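Local coordinates for protein design construct XXA_GVDQ (Synthetic construct, PDB 6NZ1) that is a computationally designed protein that assembles into a helical homotrimer, apparently one of a set of closely related designs that adopt structurally divergent folds, at residues I67-A70 with L71-G75. Residues are numbered along the deposited sequence; the frame is centred on the assembly and turned at random.
Sequences IIEA and LEAIG
Ile67 O accepts the backbone N-H of Leu71 at 3.1 Å, the first rung in the last turns of helix 29-73, which ends in a Schellman motif at Gly75. Two more i to i+4 bonds follow, from Glu72 N to Ile68 O and from Ala73 N to Glu69 O, the latter drawn in to 2.7 Å. The ladder then frays: Ile74 N reaches Ala70 O only weakly, at 3.3 Å with an N-H...O angle of 124°. Gly75, with positive phi, turns the chain toward helix 78-94 and donates its N-H to Glu72 O.

The polar flank belongs to Glu69 and Glu72, one helical turn apart. Their carboxylate planes are turned 55° against each other and the two OE1 atoms lie 4.0 Å apart, an approach that like charges would resist. One water donates to both oxygens, 2.6 Å to Glu69 OE1, and so bridges them; Lys85 of helix 78-94 forms a salt bridge with Glu72 OE1, probably easing the repulsion further. Glu72 reaches that lysine with its chain extended beyond CG.

The apolar side chains join this helix end to helix 78-94 and to the other two subunits. Ile68 packs on Met84 and Leu71 on Leu81 of the same chain, while across the trimer Leu71 and Ile74 each meet their own counterpart in a second subunit and Ile67 meets Ile67 of the third. At the frayed end, chi1 of 59° sets Ile74 CG1 between its backbone N and carbonyl carbon, bringing CG1 within 3.3 Å of Ala70 O.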
loop_
_atom_site.group_PDB
_atom_site.type_symbol
_atom_site.label_atom_id
_atom_site.label_comp_id
_atom_site.label_asym_id
_atom_site.label_seq_id
_atom_site.Cartn_x
_atom_site.Cartn_y
_atom_site.Cartn_z
ATOM N N ILE B 67 8.975 -18.323 11.054
ATOM C CA ILE B 67 10.197 -17.979 11.759
ATOM C C ILE B 67 10.045 -18.228 13.251
ATOM O O ILE B 67 10.948 -18.763 13.908
ATOM C CB ILE B 67 10.576 -16.521 11.482
ATOM C CG1 ILE B 67 11.132 -16.359 10.073
ATOM C CG2 ILE B 67 11.584 -16.084 12.463
ATOM C CD1 ILE B 67 11.338 -14.924 9.655
ATOM N N ILE B 68 8.918 -17.824 13.817
ATOM C CA ILE B 68 8.680 -18.109 15.224
ATOM C C ILE B 68 8.726 -19.612 15.473
ATOM O O ILE B 68 9.274 -20.069 16.484
ATOM C CB ILE B 68 7.345 -17.486 15.672
ATOM C CG1 ILE B 68 7.467 -15.954 15.630
ATOM C CG2 ILE B 68 6.984 -17.987 17.062
ATOM C CD1 ILE B 68 6.165 -15.187 15.775
ATOM N N GLU B 69 8.183 -20.409 14.551
ATOM C CA GLU B 69 8.243 -21.857 14.706
ATOM C C GLU B 69 9.678 -22.358 14.657
ATOM O O GLU B 69 10.051 -23.272 15.403
ATOM C CB GLU B 69 7.400 -22.538 13.633
ATOM C CG GLU B 69 7.645 -24.031 13.493
ATOM C CD GLU B 69 7.208 -24.839 14.704
ATOM O OE1 GLU B 69 6.601 -24.277 15.632
ATOM O OE2 GLU B 69 7.481 -26.056 14.729
ATOM N N ALA B 70 10.496 -21.791 13.775
ATOM C CA ALA B 70 11.890 -22.207 13.715
ATOM C C ALA B 70 12.565 -22.006 15.059
ATOM O O ALA B 70 13.222 -22.909 15.586
ATOM C CB ALA B 70 12.624 -21.433 12.625
ATOM N N LEU B 71 12.410 -20.817 15.632
ATOM C CA LEU B 71 12.991 -20.539 16.932
ATOM C C LEU B 71 12.439 -21.470 17.989
ATOM O O LEU B 71 13.158 -21.863 18.909
ATOM C CB LEU B 71 12.713 -19.096 17.324
ATOM C CG LEU B 71 13.317 -18.064 16.378
ATOM C CD1 LEU B 71 12.976 -16.660 16.837
ATOM C CD2 LEU B 71 14.804 -18.234 16.309
ATOM N N GLU B 72 11.153 -21.807 17.904
ATOM C CA GLU B 72 10.595 -22.732 18.883
ATOM C C GLU B 72 11.089 -24.156 18.649
ATOM O O GLU B 72 11.316 -24.900 19.611
ATOM C CB GLU B 72 9.063 -22.687 18.862
ATOM C CG GLU B 72 8.397 -23.500 19.978
ATOM C CD GLU B 72 6.909 -23.254 20.110
ATOM O OE1 GLU B 72 6.331 -22.530 19.271
ATOM O OE2 GLU B 72 6.317 -23.783 21.068
ATOM N N ALA B 73 11.250 -24.563 17.383
ATOM C CA ALA B 73 11.665 -25.927 17.088
ATOM C C ALA B 73 13.079 -26.206 17.569
ATOM O O ALA B 73 13.476 -27.371 17.674
ATOM C CB ALA B 73 11.567 -26.187 15.590
ATOM N N ILE B 74 13.846 -25.164 17.871
ATOM C CA ILE B 74 15.222 -25.332 18.298
ATOM C C ILE B 74 15.412 -25.076 19.774
ATOM O O ILE B 74 16.550 -25.150 20.260
ATOM C CB ILE B 74 16.165 -24.432 17.491
ATOM C CG1 ILE B 74 15.753 -22.985 17.668
ATOM C CG2 ILE B 74 16.128 -24.814 16.058
ATOM C CD1 ILE B 74 16.826 -22.018 17.268
ATOM N N GLY B 75 14.360 -24.735 20.500
ATOM C CA GLY B 75 14.438 -24.669 21.938
ATOM C C GLY B 75 14.562 -23.293 22.545
ATOM O O GLY B 75 14.979 -23.191 23.706
HETATM O O HOH W 1 5.688 -22.153 16.871
#